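Local coordinates for conserved domain protein (Bacillus anthracis, PDB 3FBQ) that is of unknown function but folds into consecutive all-beta domains, related in sequence to E-set families, and is found here as an assembly of three chains, at residues 31-36 / 137-142; 40-45 / 119-124. All blocks are in the same frame, centred on the assembly; numbering follows the deposited sequence.

Interaction 1 of 2, residues 31-36 / 137-142; sequences LNMTRE and WNFALT
Arg35 lays its guanidinium over one face of the Phe139 ring, the two planes only 16° apart, so that the charged group and the ring stack nearly parallel, with the ring displaced so that its CD1 atom sits over the centre of the guanidinium. Bends at chi2 and chi3 fold the arginine chain back along its own strand. Its NE donates to Asn138 O at 2.9 Å, nearly along the C=O axis, while NH1 turns back to Thr34 O (3.2 Å), lying above that carbonyl's plane. The third nitrogen, NH2, donates a hydrogen bond to a water that also accepts one from the backbone N of Ala140. At the rim of the same phenyl ring lies the Met33 backbone, with Met33 O 3.2 Å from Phe139 CE1; the methionine side chain slides past the ring, CG against CD1, and brings SD to Leu141 CD2 at 3.7 Å. Toward the other end, the edge of the Trp137 indole, at CD1, meets Arg35 O, while the indole NE1 is hydrogen-bonded to Val40 O. Strands 29-37 and 131-144 are the outermost strands, within the chain, of two facing antiparallel sheets, and a strand of the second subunit extends the first sheet alongside Thr34-Glu36. With all three guanidinium nitrogens engaged over aromatic packing, the charge is probably stabilised by carbonyl oxygens, water and ring together.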
ATOM      1  N   LEU A  31     -14.836  13.658  16.180  1.00 30.19           N
ATOM      2  CA  LEU A  31     -14.628  12.480  16.984  1.00 29.51           C
ATOM      3  C   LEU A  31     -13.320  12.266  17.724  1.00 28.99           C
ATOM      4  O   LEU A  31     -13.304  11.646  18.767  1.00 28.13           O
ATOM      5  CB  LEU A  31     -15.214  11.227  16.360  1.00 30.16           C
ATOM      6  CG  LEU A  31     -15.054  10.691  14.951  1.00 30.61           C
ATOM      7  CD1 LEU A  31     -13.906   9.729  14.954  1.00 33.59           C
ATOM      8  CD2 LEU A  31     -16.314   9.937  14.738  1.00 28.28           C
ATOM      9  N   ASN A  32     -12.229  12.818  17.253  1.00 28.49           N
ATOM     10  CA  ASN A  32     -11.027  12.707  18.036  1.00 28.85           C
ATOM     11  C   ASN A  32     -10.826  11.263  18.543  1.00 29.51           C
ATOM     12  O   ASN A  32     -10.331  11.015  19.604  1.00 30.44           O
ATOM     13  CB  ASN A  32     -10.990  13.760  19.146  1.00 26.92           C
ATOM     14  CG  ASN A  32     -11.194  15.154  18.623  1.00 29.00           C
ATOM     15  OD1 ASN A  32     -10.627  15.551  17.593  1.00 30.47           O
ATOM     16  ND2 ASN A  32     -12.049  15.913  19.300  1.00 30.66           N
ATOM     17  N   MET A  33     -11.212  10.293  17.744  1.00 31.23           N
ATOM     18  CA  MET A  33     -10.902   8.893  18.055  1.00 31.99           C
ATOM     19  C   MET A  33      -9.441   8.515  17.637  1.00 31.50           C
ATOM     20  O   MET A  33      -8.994   8.847  16.529  1.00 31.63           O
ATOM     21  CB  MET A  33     -12.019   8.023  17.503  1.00 31.61           C
ATOM     22  CG  MET A  33     -11.630   6.846  16.710  1.00 36.23           C
ATOM     23  SD  MET A  33     -13.201   6.035  16.210  1.00 47.17           S
ATOM     24  CE  MET A  33     -13.324   4.728  17.482  1.00 43.69           C
ATOM     25  N   THR A  34      -8.698   7.902  18.558  1.00 30.60           N
ATOM     26  CA  THR A  34      -7.250   7.684  18.395  1.00 31.82           C
ATOM     27  C   THR A  34      -6.827   6.220  18.264  1.00 30.90           C
ATOM     28  O   THR A  34      -7.419   5.360  18.876  1.00 30.81           O
ATOM     29  CB  THR A  34      -6.453   8.261  19.593  1.00 32.42           C
ATOM     30  OG1 THR A  34      -6.967   9.558  19.899  1.00 37.46           O
ATOM     31  CG2 THR A  34      -5.030   8.439  19.238  1.00 32.12           C
ATOM     32  N   ARG A  35      -5.794   5.990  17.456  1.00 30.40           N
ATOM     33  CA  ARG A  35      -5.074   4.739  17.328  1.00 30.72           C
ATOM     34  C   ARG A  35      -3.579   4.948  17.511  1.00 30.36           C
ATOM     35  O   ARG A  35      -3.014   5.875  16.949  1.00 30.22           O
ATOM     36  CB  ARG A  35      -5.318   4.126  15.948  1.00 31.14           C
ATOM     37  CG  ARG A  35      -6.278   2.925  15.968  1.00 33.57           C
ATOM     38  CD  ARG A  35      -7.439   3.206  16.883  1.00 36.86           C
ATOM     39  NE  ARG A  35      -8.701   2.758  16.330  1.00 36.60           N
ATOM     40  CZ  ARG A  35      -9.899   3.093  16.795  1.00 35.65           C
ATOM     41  NH1 ARG A  35     -10.042   3.922  17.834  1.00 36.05           N
ATOM     42  NH2 ARG A  35     -10.955   2.581  16.197  1.00 33.02           N
ATOM     43  N   GLU A  36      -2.929   4.103  18.313  1.00 30.71           N
ATOM     44  CA  GLU A  36      -1.481   4.238  18.502  1.00 31.10           C
ATOM     45  C   GLU A  36      -0.589   2.995  18.480  1.00 29.94           C
ATOM     46  O   GLU A  36      -0.694   2.173  19.368  1.00 30.70           O
ATOM     47  CB  GLU A  36      -1.200   4.983  19.792  1.00 32.06           C
ATOM     48  CG  GLU A  36       0.108   5.690  19.641  1.00 37.21           C
ATOM     49  CD  GLU A  36       0.561   6.350  20.866  1.00 43.55           C
ATOM     50  OE1 GLU A  36       1.772   6.214  21.142  1.00 47.25           O
ATOM     51  OE2 GLU A  36      -0.272   6.998  21.544  1.00 48.98           O
ATOM     52  N   TRP A 137      -2.851   0.921  11.771  1.00 29.36           N
ATOM     53  CA  TRP A 137      -3.655   1.852  12.509  1.00 28.69           C
ATOM     54  C   TRP A 137      -4.938   1.825  11.750  1.00 29.41           C
ATOM     55  O   TRP A 137      -4.926   2.105  10.575  1.00 31.38           O
ATOM     56  CB  TRP A 137      -3.050   3.233  12.417  1.00 28.19           C
ATOM     57  CG  TRP A 137      -1.640   3.414  13.010  1.00 26.89           C
ATOM     58  CD1 TRP A 137      -1.340   3.989  14.187  1.00 24.19           C
ATOM     59  CD2 TRP A 137      -0.360   3.032  12.412  1.00 26.96           C
ATOM     60  NE1 TRP A 137       0.036   3.983  14.398  1.00 27.07           N
ATOM     61  CE2 TRP A 137       0.654   3.413  13.321  1.00 26.72           C
ATOM     62  CE3 TRP A 137       0.010   2.374  11.223  1.00 23.08           C
ATOM     63  CZ2 TRP A 137       2.015   3.181  13.067  1.00 26.90           C
ATOM     64  CZ3 TRP A 137       1.340   2.145  10.971  1.00 22.66           C
ATOM     65  CH2 TRP A 137       2.338   2.543  11.879  1.00 24.49           C
ATOM     66  N   ASN A 138      -6.038   1.435  12.375  1.00 29.85           N
ATOM     67  CA  ASN A 138      -7.286   1.163  11.671  1.00 30.41           C
ATOM     68  C   ASN A 138      -8.444   1.867  12.318  1.00 30.57           C
ATOM     69  O   ASN A 138      -8.529   1.895  13.546  1.00 32.85           O
ATOM     70  CB  ASN A 138      -7.566  -0.331  11.673  1.00 30.12           C
ATOM     71  CG  ASN A 138      -6.426  -1.127  11.068  1.00 35.04           C
ATOM     72  OD1 ASN A 138      -6.210  -2.266  11.446  1.00 39.80           O
ATOM     73  ND2 ASN A 138      -5.630  -0.503  10.175  1.00 38.17           N
ATOM     74  N   PHE A 139      -9.341   2.440  11.520  1.00 29.57           N
ATOM     75  CA  PHE A 139     -10.623   2.880  12.032  1.00 27.69           C
ATOM     76  C   PHE A 139     -11.659   2.310  11.109  1.00 28.01           C
ATOM     77  O   PHE A 139     -11.532   2.390   9.880  1.00 27.66           O
ATOM     78  CB  PHE A 139     -10.751   4.412  12.100  1.00 27.83           C
ATOM     79  CG  PHE A 139      -9.547   5.130  12.702  1.00 26.26           C
ATOM     80  CD1 PHE A 139      -9.653   5.787  13.902  1.00 25.22           C
ATOM     81  CD2 PHE A 139      -8.313   5.160  12.042  1.00 26.06           C
ATOM     82  CE1 PHE A 139      -8.533   6.464  14.464  1.00 26.37           C
ATOM     83  CE2 PHE A 139      -7.195   5.797  12.594  1.00 25.91           C
ATOM     84  CZ  PHE A 139      -7.298   6.468  13.794  1.00 24.87           C
ATOM     85  N   ALA A 140     -12.691   1.719  11.724  1.00 28.58           N
ATOM     86  CA  ALA A 140     -13.871   1.177  11.030  1.00 27.85           C
ATOM     87  C   ALA A 140     -15.103   1.896  11.571  1.00 28.00           C
ATOM     88  O   ALA A 140     -15.487   1.677  12.703  1.00 28.60           O
ATOM     89  CB  ALA A 140     -13.987  -0.303  11.315  1.00 25.77           C
ATOM     90  N   LEU A 141     -15.758   2.734  10.795  1.00 28.23           N
ATOM     91  CA  LEU A 141     -16.919   3.408  11.373  1.00 29.25           C
ATOM     92  C   LEU A 141     -17.954   3.839  10.323  1.00 29.66           C
ATOM     93  O   LEU A 141     -17.651   3.931   9.143  1.00 30.64           O
ATOM     94  CB  LEU A 141     -16.446   4.552  12.309  1.00 29.44           C
ATOM     95  CG  LEU A 141     -15.343   5.440  11.739  1.00 28.99           C
ATOM     96  CD1 LEU A 141     -15.997   6.705  11.442  1.00 29.55           C
ATOM     97  CD2 LEU A 141     -14.219   5.716  12.716  1.00 29.96           C
ATOM     98  N   THR A 142     -19.202   4.062  10.687  1.00 29.91           N
ATOM     99  CA  THR A 142     -20.113   4.492   9.611  1.00 29.21           C
ATOM    100  C   THR A 142     -20.629   5.921   9.949  1.00 29.37           C
ATOM    101  O   THR A 142     -20.889   6.226  11.114  1.00 28.01           O
ATOM    102  CB  THR A 142     -21.229   3.489   9.435  1.00 28.95           C
ATOM    103  OG1 THR A 142     -22.182   3.704  10.445  1.00 28.11           O
ATOM    104  CG2 THR A 142     -20.728   2.049   9.699  1.00 31.06           C
TER
HETATM  105  O   HOH W   1     -11.808   0.514  14.429  1.00 18.76           O

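Interaction 2 of 2, residues 40-45 / 119-124; sequences VKVTIN and WNIEGI
Val42 brings its CG1 methyl to the six-membered part of the Trp119 indole, 3.6 Å from CZ3, the two side chains reaching for each other from opposite strands. That methyl is anti to the backbone N (chi1 180°), which aims it across the gap between the sheets, where it also comes within 4.2 Å of Ile121 CD1. The isoleucine methyl in turn lies 3.6 Å above one face of the indole, displaced toward its rim, so Val42, Trp119 and Ile121 form the tight end of the contact. Ile44 lies beside the benzo part of the indole, though the closeness of the modelled atoms there is doubtful. At the other end the packing thins: Val40 CG1 and Ile124 CG1 are 4.3 Å apart, the sole pair between the two segments at that end; Ile133 on Val40 and Ile72 on Ile124 continue the packing. The backbones stay well separated, their axes approaching to 10.3 Å and crossing at 128°, with no hydrogen bond between them, as expected of two sheets packed face to face in a beta sandwich. Leu60 from strand 53-62 extends the apolar layer, and Tyr58 meets the indole with ring planes at about 50°. Within residues 119-124 of strand 114-126 the alternation slips at Glu122 and Gly123, which both face Leu73 in a classic beta bulge; Ile121 and Ile124, three residues apart, therefore both point inward. Lys41 and Glu122, which take no part in the contact, are partly exposed: Lys41 NZ is hydrogen-bonded to Pro221 O of the second subunit, and Glu122 packs on Gly74 of that same subunit.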
ATOM      1  N   VAL A  40       3.679   6.096  16.825  1.00 24.65           N
ATOM      2  CA  VAL A  40       2.809   6.933  16.023  1.00 24.12           C
ATOM      3  C   VAL A  40       1.295   6.922  16.457  1.00 23.93           C
ATOM      4  O   VAL A  40       0.579   5.917  16.351  1.00 22.67           O
ATOM      5  CB  VAL A  40       2.987   6.548  14.482  1.00 25.50           C
ATOM      6  CG1 VAL A  40       2.237   7.505  13.523  1.00 21.59           C
ATOM      7  CG2 VAL A  40       4.465   6.474  14.122  1.00 24.59           C
ATOM      8  N   LYS A  41       0.820   8.085  16.884  1.00 23.76           N
ATOM      9  CA  LYS A  41      -0.552   8.289  17.279  1.00 23.99           C
ATOM     10  C   LYS A  41      -1.264   8.897  16.110  1.00 24.11           C
ATOM     11  O   LYS A  41      -0.903  10.008  15.711  1.00 25.68           O
ATOM     12  CB  LYS A  41      -0.539   9.269  18.468  1.00 24.73           C
ATOM     13  CG  LYS A  41      -1.822   9.299  19.299  1.00 25.14           C
ATOM     14  CD  LYS A  41      -1.733  10.123  20.581  1.00 21.04           C
ATOM     15  CE  LYS A  41      -3.161  10.322  21.111  1.00 23.86           C
ATOM     16  NZ  LYS A  41      -3.398  11.408  22.140  1.00 25.88           N
ATOM     17  N   VAL A  42      -2.227   8.186  15.509  1.00 23.77           N
ATOM     18  CA  VAL A  42      -3.134   8.768  14.487  1.00 22.34           C
ATOM     19  C   VAL A  42      -4.531   9.039  15.095  1.00 23.22           C
ATOM     20  O   VAL A  42      -5.098   8.132  15.676  1.00 22.48           O
ATOM     21  CB  VAL A  42      -3.331   7.871  13.264  1.00 23.08           C
ATOM     22  CG1 VAL A  42      -4.311   8.548  12.216  1.00 19.07           C
ATOM     23  CG2 VAL A  42      -1.957   7.496  12.601  1.00 22.30           C
ATOM     24  N   THR A  43      -5.026  10.295  14.980  1.00 23.31           N
ATOM     25  CA  THR A  43      -6.341  10.734  15.379  1.00 23.20           C
ATOM     26  C   THR A  43      -7.149  11.112  14.179  1.00 25.53           C
ATOM     27  O   THR A  43      -6.646  11.737  13.250  1.00 25.10           O
ATOM     28  CB  THR A  43      -6.226  11.957  16.217  1.00 22.70           C
ATOM     29  OG1 THR A  43      -5.404  11.580  17.304  1.00 24.52           O
ATOM     30  CG2 THR A  43      -7.627  12.427  16.817  1.00 17.42           C
ATOM     31  N   ILE A  44      -8.423  10.732  14.189  1.00 27.43           N
ATOM     32  CA  ILE A  44      -9.334  11.079  13.105  1.00 28.14           C
ATOM     33  C   ILE A  44     -10.388  12.079  13.571  1.00 28.88           C
ATOM     34  O   ILE A  44     -11.388  11.703  14.182  1.00 29.43           O
ATOM     35  CB  ILE A  44     -10.039   9.832  12.538  1.00 27.82           C
ATOM     36  CG1 ILE A  44      -9.463   9.470  11.168  1.00 26.14           C
ATOM     37  CG2 ILE A  44     -11.539  10.064  12.447  1.00 27.63           C
ATOM     38  CD1 ILE A  44     -10.496   8.971  10.184  1.00 22.20           C
ATOM     39  N   ASN A  45     -10.157  13.354  13.277  1.00 29.30           N
ATOM     40  CA  ASN A  45     -10.797  14.438  14.013  1.00 29.41           C
ATOM     41  C   ASN A  45     -12.225  14.689  13.542  1.00 29.98           C
ATOM     42  O   ASN A  45     -13.171  14.087  14.051  1.00 31.77           O
ATOM     43  CB  ASN A  45      -9.972  15.722  13.899  1.00 29.44           C
ATOM     44  CG  ASN A  45      -8.682  15.658  14.691  1.00 30.55           C
ATOM     45  OD1 ASN A  45      -8.692  15.681  15.921  1.00 33.34           O
ATOM     46  ND2 ASN A  45      -7.558  15.577  13.987  1.00 29.93           N
ATOM     47  N   TRP A 119     -10.719   3.200   7.431  1.00 29.34           N
ATOM     48  CA  TRP A 119      -9.417   3.825   7.208  1.00 28.56           C
ATOM     49  C   TRP A 119      -8.315   2.896   7.707  1.00 28.14           C
ATOM     50  O   TRP A 119      -8.142   2.705   8.903  1.00 27.01           O
ATOM     51  CB  TRP A 119      -9.359   5.199   7.891  1.00 28.40           C
ATOM     52  CG  TRP A 119      -8.269   6.036   7.365  1.00 27.25           C
ATOM     53  CD1 TRP A 119      -7.713   5.960   6.119  1.00 29.07           C
ATOM     54  CD2 TRP A 119      -7.576   7.077   8.051  1.00 28.27           C
ATOM     55  NE1 TRP A 119      -6.716   6.896   5.981  1.00 28.35           N
ATOM     56  CE2 TRP A 119      -6.595   7.587   7.152  1.00 27.80           C
ATOM     57  CE3 TRP A 119      -7.679   7.636   9.343  1.00 27.41           C
ATOM     58  CZ2 TRP A 119      -5.741   8.630   7.491  1.00 27.20           C
ATOM     59  CZ3 TRP A 119      -6.854   8.691   9.678  1.00 26.37           C
ATOM     60  CH2 TRP A 119      -5.882   9.176   8.761  1.00 29.35           C
ATOM     61  N   ASN A 120      -7.594   2.289   6.788  1.00 28.64           N
ATOM     62  CA  ASN A 120      -6.652   1.224   7.167  1.00 30.34           C
ATOM     63  C   ASN A 120      -5.229   1.661   6.815  1.00 29.82           C
ATOM     64  O   ASN A 120      -4.871   1.674   5.615  1.00 28.29           O
ATOM     65  CB  ASN A 120      -6.973  -0.150   6.482  1.00 31.18           C
ATOM     66  CG  ASN A 120      -8.363  -0.719   6.859  1.00 35.29           C
ATOM     67  OD1 ASN A 120      -8.819  -0.628   8.015  1.00 43.31           O
ATOM     68  ND2 ASN A 120      -9.040  -1.301   5.878  1.00 37.94           N
ATOM     69  N   ILE A 121      -4.429   2.031   7.833  1.00 28.90           N
ATOM     70  CA  ILE A 121      -3.101   2.541   7.531  1.00 28.59           C
ATOM     71  C   ILE A 121      -2.101   1.486   7.747  1.00 28.18           C
ATOM     72  O   ILE A 121      -2.119   0.839   8.778  1.00 27.69           O
ATOM     73  CB  ILE A 121      -2.741   3.735   8.347  1.00 29.14           C
ATOM     74  CG1 ILE A 121      -3.655   4.869   7.909  1.00 26.60           C
ATOM     75  CG2 ILE A 121      -1.173   4.110   8.153  1.00 30.84           C
ATOM     76  CD1 ILE A 121      -3.803   5.930   8.992  1.00 26.27           C
ATOM     77  N   GLU A 122      -1.235   1.275   6.774  1.00 28.06           N
ATOM     78  CA  GLU A 122      -0.283   0.197   6.978  1.00 29.63           C
ATOM     79  C   GLU A 122       1.144   0.685   7.132  1.00 30.06           C
ATOM     80  O   GLU A 122       2.039  -0.105   7.228  1.00 31.03           O
ATOM     81  CB  GLU A 122      -0.337  -0.842   5.885  1.00 28.70           C
ATOM     82  CG  GLU A 122      -1.563  -0.806   5.015  1.00 31.49           C
ATOM     83  CD  GLU A 122      -1.297  -1.529   3.668  1.00 37.50           C
ATOM     84  OE1 GLU A 122      -1.984  -2.579   3.493  1.00 38.34           O
ATOM     85  OE2 GLU A 122      -0.386  -1.075   2.833  1.00 34.50           O
ATOM     86  N   GLY A 123       1.354   1.989   7.198  1.00 30.68           N
ATOM     87  CA  GLY A 123       2.707   2.484   7.184  1.00 29.72           C
ATOM     88  C   GLY A 123       2.775   3.964   6.973  1.00 29.28           C
ATOM     89  O   GLY A 123       1.867   4.587   6.441  1.00 28.70           O
ATOM     90  N   ILE A 124       3.871   4.516   7.447  1.00 29.83           N
ATOM     91  CA  ILE A 124       4.218   5.916   7.245  1.00 30.45           C
ATOM     92  C   ILE A 124       5.582   5.888   6.659  1.00 31.32           C
ATOM     93  O   ILE A 124       6.538   5.466   7.325  1.00 32.24           O
ATOM     94  CB  ILE A 124       4.355   6.652   8.578  1.00 29.30           C
ATOM     95  CG1 ILE A 124       3.117   6.380   9.430  1.00 30.72           C
ATOM     96  CG2 ILE A 124       4.458   8.121   8.320  1.00 28.00           C
ATOM     97  CD1 ILE A 124       1.801   6.869   8.780  1.00 32.57           C
TER

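Both interactions join the same two sheets, their centres about 8 Å apart. Interaction 2 is the core: all six of its touching residues are buried, and apolar side chains alone cross the gap between the inner strands 40-49 and 114-126. Interaction 1 links the strands next to these, 29-37 in one sheet and 131-144 in the other, where burial is partial and arginine, backbone carbonyls and water join the hydrophobic groups. Main-chain pairing knits the two together within each sheet, as in Phe139 O with Trp119 N, 2.7 Å apart, a probable hydrogen bond. The pair illustrates how an apolar contact between inner strands can give way to a mixed polar and apolar one at the outermost strands, with the second subunit touching both.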